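Local atomic coordinates of HAD superfamily hydrolase (Brucella suis biovar 1, PDB entry 6NQ4), a protein that probably acts as a phosphatase of the haloacid dehalogenase superfamily, hydrolysing phosphate esters at a metal-dependent active site. Residues A[40-48]-A[72-80]; A[99-107]-A[220-231]. All blocks are in the same frame, centred on the assembly; numbering follows the deposited sequence.

Contact 1 of 2, residues A[40-48]-A[72-80]. With NA (sodium ion), chain H; PO4 (phosphate ion), chain G.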
loop_
_atom_site.group_PDB
_atom_site.type_symbol
_atom_site.label_atom_id
_atom_site.label_comp_id
_atom_site.label_asym_id
_atom_site.label_seq_id
_atom_site.Cartn_x
_atom_site.Cartn_y
_atom_site.Cartn_z
ATOM N N PHE A 40 -1.815 0.442 12.881
ATOM C CA PHE A 40 -1.467 0.137 11.491
ATOM C C PHE A 40 -1.403 1.484 10.777
ATOM O O PHE A 40 -2.444 2.117 10.556
ATOM C CB PHE A 40 -2.529 -0.741 10.815
ATOM C CG PHE A 40 -2.654 -2.162 11.352
ATOM C CD1 PHE A 40 -1.793 -2.677 12.312
ATOM C CD2 PHE A 40 -3.675 -2.976 10.873
ATOM C CE1 PHE A 40 -1.956 -3.996 12.785
ATOM C CE2 PHE A 40 -3.841 -4.276 11.326
ATOM C CZ PHE A 40 -2.980 -4.790 12.284
ATOM N N CYS A 41 -0.199 1.939 10.432
ATOM C CA CYS A 41 -0.009 3.290 9.912
ATOM C C CYS A 41 0.435 3.272 8.454
ATOM O O CYS A 41 1.408 2.603 8.106
ATOM C CB CYS A 41 0.993 4.069 10.771
ATOM S SG CYS A 41 1.104 5.840 10.354
ATOM N N ASP A 42 -0.239 4.074 7.639
ATOM C CA ASP A 42 0.118 4.325 6.248
ATOM C C ASP A 42 1.516 4.947 6.150
ATOM O O ASP A 42 1.997 5.601 7.080
ATOM C CB ASP A 42 -0.922 5.348 5.772
ATOM C CG ASP A 42 -0.961 5.537 4.306
ATOM O OD1 ASP A 42 -0.473 4.656 3.580
ATOM O OD2 ASP A 42 -1.522 6.581 3.891
ATOM N N VAL A 43 2.170 4.755 5.000
ATOM C CA VAL A 43 3.512 5.300 4.776
ATOM C C VAL A 43 3.502 6.518 3.837
ATOM O O VAL A 43 3.719 7.656 4.283
ATOM C CB VAL A 43 4.508 4.208 4.317
ATOM C CG1 VAL A 43 5.886 4.825 4.009
ATOM C CG2 VAL A 43 4.649 3.100 5.401
ATOM N N TRP A 44 3.239 6.318 2.543
ATOM C CA TRP A 44 3.277 7.455 1.615
ATOM C C TRP A 44 2.186 8.471 1.940
ATOM O O TRP A 44 1.011 8.127 2.100
ATOM C CB TRP A 44 3.127 6.980 0.177
ATOM C CG TRP A 44 4.434 6.709 -0.491
ATOM C CD1 TRP A 44 5.106 7.540 -1.345
ATOM C CD2 TRP A 44 5.237 5.552 -0.342
ATOM N NE1 TRP A 44 6.259 6.951 -1.767
ATOM C CE2 TRP A 44 6.369 5.720 -1.174
ATOM C CE3 TRP A 44 5.094 4.363 0.386
ATOM C CZ2 TRP A 44 7.377 4.756 -1.279
ATOM C CZ3 TRP A 44 6.096 3.401 0.287
ATOM C CH2 TRP A 44 7.221 3.603 -0.542
ATOM N N GLY A 45 2.587 9.731 2.037
ATOM C CA GLY A 45 1.678 10.795 2.356
ATOM C C GLY A 45 1.478 11.026 3.827
ATOM O O GLY A 45 0.800 12.005 4.198
ATOM N N VAL A 46 2.015 10.150 4.678
ATOM C CA VAL A 46 1.806 10.242 6.118
ATOM C C VAL A 46 3.154 10.277 6.823
ATOM O O VAL A 46 3.396 11.148 7.666
ATOM C CB VAL A 46 0.914 9.089 6.621
ATOM C CG1 VAL A 46 0.870 9.078 8.153
ATOM C CG2 VAL A 46 -0.501 9.214 6.028
ATOM N N VAL A 47 4.041 9.333 6.486
ATOM C CA VAL A 47 5.397 9.286 7.041
ATOM C C VAL A 47 6.406 9.975 6.123
ATOM O O VAL A 47 7.342 10.641 6.593
ATOM C CB VAL A 47 5.794 7.816 7.314
ATOM C CG1 VAL A 47 7.273 7.711 7.701
ATOM C CG2 VAL A 47 4.892 7.209 8.382
ATOM N N HIS A 48 6.255 9.806 4.812
ATOM C CA HIS A 48 7.148 10.441 3.843
ATOM C C HIS A 48 6.422 10.543 2.511
ATOM O O HIS A 48 5.328 9.994 2.343
ATOM C CB HIS A 48 8.517 9.734 3.735
ATOM C CG HIS A 48 8.492 8.387 3.070
ATOM N ND1 HIS A 48 8.282 8.225 1.717
ATOM C CD2 HIS A 48 8.737 7.144 3.565
ATOM C CE1 HIS A 48 8.381 6.942 1.409
ATOM N NE2 HIS A 48 8.658 6.267 2.511
ATOM N N ILE A 72 2.896 -1.009 13.288
ATOM C CA ILE A 72 3.104 -1.680 12.014
ATOM C C ILE A 72 2.874 -0.641 10.935
ATOM O O ILE A 72 1.772 -0.097 10.830
ATOM C CB ILE A 72 2.136 -2.860 11.810
ATOM C CG1 ILE A 72 2.053 -3.753 13.053
ATOM C CG2 ILE A 72 2.522 -3.650 10.543
ATOM C CD1 ILE A 72 3.336 -4.458 13.464
ATOM N N LEU A 73 3.883 -0.392 10.104
ATOM C CA LEU A 73 3.657 0.445 8.934
ATOM C C LEU A 73 3.085 -0.445 7.837
ATOM O O LEU A 73 3.663 -1.489 7.518
ATOM C CB LEU A 73 4.955 1.105 8.485
ATOM C CG LEU A 73 5.608 1.999 9.543
ATOM C CD1 LEU A 73 6.866 2.649 8.972
ATOM C CD2 LEU A 73 4.621 3.048 10.022
ATOM N N VAL A 74 1.922 -0.083 7.308
ATOM C CA VAL A 74 1.198 -0.906 6.349
ATOM C C VAL A 74 1.045 -0.065 5.087
ATOM O O VAL A 74 0.365 0.972 5.104
ATOM C CB VAL A 74 -0.170 -1.337 6.902
ATOM C CG1 VAL A 74 -0.918 -2.210 5.892
ATOM C CG2 VAL A 74 -0.009 -2.075 8.254
ATOM N N THR A 75 1.690 -0.486 4.004
ATOM C CA THR A 75 1.798 0.328 2.807
ATOM C C THR A 75 1.464 -0.488 1.571
ATOM O O THR A 75 1.763 -1.677 1.496
ATOM C CB THR A 75 3.238 0.902 2.668
ATOM O OG1 THR A 75 3.381 1.574 1.411
ATOM C CG2 THR A 75 4.297 -0.190 2.748
ATOM N N ASN A 76 0.853 0.163 0.594
ATOM C CA ASN A 76 0.575 -0.489 -0.686
ATOM C C ASN A 76 1.782 -0.570 -1.632
ATOM O O ASN A 76 1.618 -0.994 -2.783
ATOM C CB ASN A 76 -0.631 0.153 -1.383
ATOM C CG ASN A 76 -1.938 -0.488 -0.950
ATOM O OD1 ASN A 76 -1.929 -1.526 -0.272
ATOM N ND2 ASN A 76 -3.060 0.083 -1.356
ATOM N N SER A 77 2.981 -0.197 -1.194
ATOM C CA SER A 77 4.155 -0.389 -2.031
ATOM C C SER A 77 4.187 -1.814 -2.580
ATOM O O SER A 77 3.964 -2.770 -1.817
ATOM C CB SER A 77 5.422 -0.163 -1.216
ATOM O OG SER A 77 6.556 -0.450 -2.020
ATOM N N PRO A 78 4.477 -1.995 -3.870
ATOM C CA PRO A 78 4.632 -3.345 -4.423
ATOM C C PRO A 78 5.961 -3.975 -4.073
ATOM O O PRO A 78 6.181 -5.141 -4.434
ATOM C CB PRO A 78 4.553 -3.092 -5.934
ATOM C CG PRO A 78 5.191 -1.738 -6.087
ATOM C CD PRO A 78 4.709 -0.951 -4.890
ATOM N N ARG A 79 6.884 -3.224 -3.442
ATOM C CA ARG A 79 8.159 -3.829 -3.086
ATOM C C ARG A 79 8.025 -4.609 -1.787
ATOM O O ARG A 79 7.258 -4.227 -0.903
ATOM C CB ARG A 79 9.228 -2.758 -2.931
ATOM C CG ARG A 79 9.789 -2.310 -4.296
ATOM C CD ARG A 79 10.715 -1.114 -4.133
ATOM N NE ARG A 79 9.926 0.080 -3.848
ATOM C CZ ARG A 79 10.221 1.001 -2.934
ATOM N NH1 ARG A 79 11.300 0.892 -2.163
ATOM N NH2 ARG A 79 9.394 2.037 -2.776
ATOM N N PRO A 80 8.760 -5.710 -1.645
ATOM C CA PRO A 80 8.823 -6.375 -0.339
ATOM C C PRO A 80 9.346 -5.427 0.725
ATOM O O PRO A 80 10.068 -4.469 0.442
ATOM C CB PRO A 80 9.798 -7.529 -0.585
ATOM C CG PRO A 80 9.662 -7.801 -2.068
ATOM C CD PRO A 80 9.530 -6.439 -2.673
HETATM NA NA NA H . -1.155 7.324 1.599
HETATM P P PO4 G . 0.685 3.880 0.859
HETATM O O1 PO4 G . -0.059 5.179 1.163
HETATM O O2 PO4 G . 2.008 3.838 1.605
HETATM O O3 PO4 G . 0.945 4.080 -0.646
HETATM O O4 PO4 G . -0.211 2.683 1.067
HETATM O O HOH W 1 -3.135 5.902 1.081
HETATM O O HOH W 2 -0.531 7.841 -0.740
#
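Phe-40 and Cys-41 run parallel to Ile-72 and Leu-73 as neighbouring strands of the Rossmann-like HAD core, joined through helix 55-66 in a beta-alpha-beta crossover. The Phe-40 side chain lies beside that of Ile-72, Phe-40 CD1 4.0 Å from Ile-72 CB, and Phe-40 CB meets Val-74 CG2; Ala-224 and Val-228 of helix 218-232 also pack on Phe-40. Cys-41 carries the strand pairing: Cys-41 N donates to Ile-72 O, and Cys-41 O accepts from Val-74 N (2.8 Å). Beyond the pairing, Asp-42 opens the loop after the strand, at the place of HAD motif I, whose first aspartate is the nucleophile in relatives. Its carboxylate is swung anti to the backbone N (chi1 -167°), and OD2 binds the sodium ion at 2.4 Å. Asp-42 OD1 makes a salt bridge with Lys-215, whose NZ also hydrogen-bonds to the phosphate; OD1 itself is modelled unusually close to the phosphate, a doubtful contact. Val-43 sends CG2 between Leu-73 CB and Thr-75 CB, roughly at a right angle to the Leu-73 side chain, and Val-43 O accepts from both Val-46 N and Val-47 N. Trp-44 gives its carbonyl O to the sodium, whose shell also includes Asp-246, phosphate O1 and two waters, and its N to phosphate O2. Thr-75, at the place of HAD motif II, donates OG1 to that same O2 at 2.7 Å, and the neighbouring Asn-76 N grips O4; OG1 also accepts from Ser-77 N in an ST turn. Trp-44 CH2 lies 3.5 Å from Arg-79 NH2, which sits at the indole edge near its plane, the two planes nearly perpendicular (87°), while Gln-87 holds that NH2. On one indole face, His-48 CE1 sits 3.5 Å above the plane of the Trp-44 ring.

Contact 2 of 2, residues A[99-107]-A[220-231]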
loop_
_atom_site.group_PDB
_atom_site.type_symbol
_atom_site.label_atom_id
_atom_site.label_comp_id
_atom_site.label_asym_id
_atom_site.label_seq_id
_atom_site.Cartn_x
_atom_site.Cartn_y
_atom_site.Cartn_z
ATOM N N ASP A 99 7.819 -0.849 14.543
ATOM C CA ASP A 99 8.216 -2.212 14.869
ATOM C C ASP A 99 8.409 -3.078 13.639
ATOM O O ASP A 99 9.375 -3.850 13.582
ATOM C CB ASP A 99 7.172 -2.853 15.788
ATOM C CG ASP A 99 7.174 -2.237 17.169
ATOM O OD1 ASP A 99 7.922 -2.750 18.029
ATOM O OD2 ASP A 99 6.462 -1.225 17.378
ATOM N N ARG A 100 7.536 -2.946 12.642
ATOM C CA ARG A 100 7.613 -3.780 11.451
ATOM C C ARG A 100 6.921 -3.062 10.306
ATOM O O ARG A 100 6.059 -2.202 10.529
ATOM C CB ARG A 100 6.994 -5.169 11.682
ATOM C CG ARG A 100 7.971 -6.273 11.309
ATOM C CD ARG A 100 7.400 -7.662 11.449
ATOM N NE ARG A 100 7.868 -8.336 12.649
ATOM C CZ ARG A 100 7.445 -9.539 13.009
ATOM N NH1 ARG A 100 7.903 -10.113 14.115
ATOM N NH2 ARG A 100 6.550 -10.161 12.252
ATOM N N VAL A 101 7.334 -3.413 9.079
ATOM C CA VAL A 101 6.701 -2.942 7.847
ATOM C C VAL A 101 6.041 -4.130 7.166
ATOM O O VAL A 101 6.660 -5.199 7.041
ATOM C CB VAL A 101 7.736 -2.296 6.908
ATOM C CG1 VAL A 101 7.080 -1.876 5.590
ATOM C CG2 VAL A 101 8.376 -1.080 7.575
ATOM N N VAL A 102 4.783 -3.958 6.754
ATOM C CA VAL A 102 4.061 -4.935 5.945
ATOM C C VAL A 102 3.616 -4.241 4.673
ATOM O O VAL A 102 2.964 -3.196 4.732
ATOM C CB VAL A 102 2.853 -5.509 6.707
ATOM C CG1 VAL A 102 2.012 -6.379 5.785
ATOM C CG2 VAL A 102 3.324 -6.310 7.931
ATOM N N THR A 103 3.965 -4.808 3.527
ATOM C CA THR A 103 3.672 -4.173 2.249
ATOM C C THR A 103 2.703 -5.011 1.427
ATOM O O THR A 103 2.578 -6.230 1.598
ATOM C CB THR A 103 4.933 -3.904 1.415
ATOM O OG1 THR A 103 5.385 -5.144 0.830
ATOM C CG2 THR A 103 6.039 -3.288 2.238
ATOM N N SER A 104 2.056 -4.341 0.469
ATOM C CA SER A 104 1.253 -5.066 -0.509
ATOM C C SER A 104 2.111 -6.063 -1.283
ATOM O O SER A 104 1.683 -7.193 -1.532
ATOM C CB SER A 104 0.563 -4.057 -1.440
ATOM O OG SER A 104 -0.190 -4.718 -2.440
ATOM N N GLY A 105 3.351 -5.680 -1.627
ATOM C CA GLY A 105 4.266 -6.623 -2.261
ATOM C C GLY A 105 4.437 -7.897 -1.450
ATOM O O GLY A 105 4.433 -9.010 -2.006
ATOM N N ASP A 106 4.596 -7.760 -0.123
ATOM C CA ASP A 106 4.768 -8.936 0.734
ATOM C C ASP A 106 3.613 -9.921 0.555
ATOM O O ASP A 106 3.824 -11.127 0.374
ATOM C CB ASP A 106 4.787 -8.511 2.203
ATOM C CG ASP A 106 6.049 -7.760 2.625
ATOM O OD1 ASP A 106 7.128 -7.961 2.043
ATOM O OD2 ASP A 106 5.949 -6.984 3.610
ATOM N N VAL A 107 2.373 -9.443 0.659
ATOM C CA VAL A 107 1.239 -10.357 0.576
ATOM C C VAL A 107 0.913 -10.750 -0.860
ATOM O O VAL A 107 0.338 -11.820 -1.085
ATOM C CB VAL A 107 0.002 -9.831 1.331
ATOM C CG1 VAL A 107 0.239 -9.873 2.821
ATOM C CG2 VAL A 107 -0.403 -8.436 0.865
ATOM N N ILE A 220 -3.610 -8.047 3.410
ATOM C CA ILE A 220 -2.573 -7.224 4.024
ATOM C C ILE A 220 -2.886 -6.952 5.492
ATOM O O ILE A 220 -1.966 -6.897 6.328
ATOM C CB ILE A 220 -2.350 -5.936 3.200
ATOM C CG1 ILE A 220 -1.021 -5.273 3.596
ATOM C CG2 ILE A 220 -3.539 -4.967 3.316
ATOM C CD1 ILE A 220 -0.656 -4.086 2.712
ATOM N N TYR A 221 -4.175 -6.824 5.841
ATOM C CA TYR A 221 -4.563 -6.611 7.236
ATOM C C TYR A 221 -4.307 -7.851 8.067
ATOM O O TYR A 221 -3.859 -7.744 9.210
ATOM C CB TYR A 221 -6.029 -6.159 7.334
ATOM C CG TYR A 221 -6.172 -4.752 6.822
ATOM C CD1 TYR A 221 -5.879 -3.664 7.641
ATOM C CD2 TYR A 221 -6.486 -4.506 5.491
ATOM C CE1 TYR A 221 -5.948 -2.362 7.158
ATOM C CE2 TYR A 221 -6.532 -3.227 5.003
ATOM C CZ TYR A 221 -6.266 -2.155 5.840
ATOM O OH TYR A 221 -6.307 -0.859 5.357
ATOM N N GLU A 222 -4.577 -9.035 7.511
ATOM C CA GLU A 222 -4.283 -10.261 8.244
ATOM C C GLU A 222 -2.785 -10.412 8.473
ATOM O O GLU A 222 -2.353 -10.882 9.533
ATOM C CB GLU A 222 -4.877 -11.464 7.509
ATOM C CG GLU A 222 -6.400 -11.537 7.631
ATOM C CD GLU A 222 -7.027 -12.621 6.778
ATOM O OE1 GLU A 222 -6.392 -13.059 5.796
ATOM O OE2 GLU A 222 -8.165 -13.036 7.094
ATOM N N ALA A 223 -1.972 -9.997 7.494
ATOM C CA ALA A 223 -0.525 -10.057 7.672
ATOM C C ALA A 223 -0.061 -9.071 8.737
ATOM O O ALA A 223 0.794 -9.398 9.571
ATOM C CB ALA A 223 0.177 -9.799 6.344
ATOM N N ALA A 224 -0.637 -7.863 8.747
ATOM C CA ALA A 224 -0.319 -6.906 9.802
ATOM C C ALA A 224 -0.760 -7.421 11.173
ATOM O O ALA A 224 -0.050 -7.234 12.170
ATOM C CB ALA A 224 -0.966 -5.548 9.496
ATOM N N LEU A 225 -1.928 -8.075 11.243
ATOM C CA LEU A 225 -2.380 -8.648 12.506
ATOM C C LEU A 225 -1.457 -9.773 12.965
ATOM O O LEU A 225 -1.120 -9.848 14.151
ATOM C CB LEU A 225 -3.829 -9.123 12.384
ATOM C CG LEU A 225 -4.494 -9.699 13.639
ATOM C CD1 LEU A 225 -4.443 -8.669 14.751
ATOM C CD2 LEU A 225 -5.931 -10.118 13.338
ATOM N N ARG A 226 -1.017 -10.646 12.048
ATOM C CA ARG A 226 -0.072 -11.682 12.460
ATOM C C ARG A 226 1.206 -11.064 13.008
ATOM O O ARG A 226 1.786 -11.568 13.976
ATOM C CB ARG A 226 0.255 -12.627 11.308
ATOM C CG ARG A 226 -0.851 -13.599 10.960
ATOM C CD ARG A 226 -0.359 -14.632 9.968
ATOM N NE ARG A 226 0.012 -14.073 8.673
ATOM C CZ ARG A 226 -0.852 -13.837 7.687
ATOM N NH1 ARG A 226 -2.143 -14.090 7.856
ATOM N NH2 ARG A 226 -0.426 -13.361 6.532
ATOM N N ALA A 227 1.644 -9.952 12.416
ATOM C CA ALA A 227 2.858 -9.289 12.877
ATOM C C ALA A 227 2.692 -8.747 14.295
ATOM O O ALA A 227 3.565 -8.958 15.144
ATOM C CB ALA A 227 3.272 -8.197 11.886
ATOM N N VAL A 228 1.576 -8.055 14.579
ATOM C CA VAL A 228 1.330 -7.531 15.925
ATOM C C VAL A 228 1.243 -8.664 16.936
ATOM O O VAL A 228 1.759 -8.569 18.055
ATOM C CB VAL A 228 0.035 -6.701 15.959
ATOM C CG1 VAL A 228 -0.252 -6.259 17.397
ATOM C CG2 VAL A 228 0.117 -5.526 15.060
ATOM N N GLU A 229 0.523 -9.734 16.574
ATOM C CA GLU A 229 0.302 -10.803 17.539
ATOM C C GLU A 229 1.603 -11.511 17.861
ATOM O O GLU A 229 1.841 -11.900 19.017
ATOM C CB GLU A 229 -0.779 -11.757 17.032
ATOM C CG GLU A 229 -2.140 -11.069 17.014
ATOM C CD GLU A 229 -3.289 -11.979 16.679
ATOM O OE1 GLU A 229 -3.086 -12.952 15.912
ATOM O OE2 GLU A 229 -4.405 -11.701 17.179
ATOM N N SER A 230 2.482 -11.637 16.875
ATOM C CA SER A 230 3.786 -12.216 17.159
ATOM C C SER A 230 4.620 -11.288 18.036
ATOM O O SER A 230 5.254 -11.744 18.991
ATOM C CB SER A 230 4.517 -12.554 15.862
ATOM O OG SER A 230 5.749 -13.186 16.162
ATOM N N ILE A 231 4.615 -9.983 17.734
ATOM C CA ILE A 231 5.387 -9.017 18.514
ATOM C C ILE A 231 4.887 -8.952 19.952
ATOM O O ILE A 231 5.681 -8.939 20.898
ATOM C CB ILE A 231 5.357 -7.633 17.837
ATOM C CG1 ILE A 231 6.183 -7.663 16.552
ATOM C CG2 ILE A 231 5.867 -6.540 18.787
ATOM C CD1 ILE A 231 5.827 -6.575 15.604
HETATM O O HOH W 3 7.674 -12.664 14.751
#
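Val-102 faces Ile-220, Ala-223 and Ala-224 where helix 218-232 runs along the edge strand 100-103 of the parallel Rossmann-like sheet, nearly antiparallel to it (162°) with the short axes 8.6 Å apart. The valine straddles the helix surface with its two branches: CG1, anti to the backbone N (chi1 172°), meets Ile-220 CG1 and Ala-223 CB, while CG2 rests against Ala-224 CA at 4.1 Å. The Val-102 and Ile-220 side chains point past one another, and Ile-220 stretches on until its CD1 touches the strand-to-helix junction, 3.5 Å from Ser-104 N. Val-107, one turn into the following helix, crosses Ile-220 at about a right angle: its CG2 abuts Ile-220 CB, and its CG1 presses on Ala-223 CB at 3.5 Å. The small Ala-223 and Ala-224 are consistent with the close approach of strand and helix. That junction is set by a capping box in which Thr-103 OG1 accepts from Asp-106 N and Asp-106 OD2 from Thr-103 N; Thr-103 OG1 also bonds to Arg-79 O. Toward the other end of the strand the contact turns more polar and more exposed. The Arg-100 chain, bent at chi3, runs antiparallel to Ile-231, whose CG1 lies over one guanidinium face, and NH2 passes 3.8 Å from Ala-227 CB. Asp-99, held by a salt bridge to Arg-65, offers its CB to Ile-231 CD1. No direct hydrogen bond crosses the interface, but at the guanidinium edge a water in the group's plane accepts from Arg-100 NH1 at 2.6 Å.

From the N terminus, contact 1 closes first, when strand 38-41 and its active-site loop meet strand 70-75 after the single helix 55-66. Contact 2 opens only afterwards, so the two follow in series and neither nest nor cross. Its loop is much longer: residues 108-219 include all of the second parallel sheet before the chain returns with helix 218-232 to the first sheet. The two are joined laterally, since strand 70-75 pairs with strand 100-103 through Leu-73 O and Val-102 N. Helix 218-232 spans strands of both contacts, setting Ile-220 on Val-74 and Ala-224 on Phe-40; it packs on part of one sheet face, the Ile-220 side chain about 11 Å from the sodium.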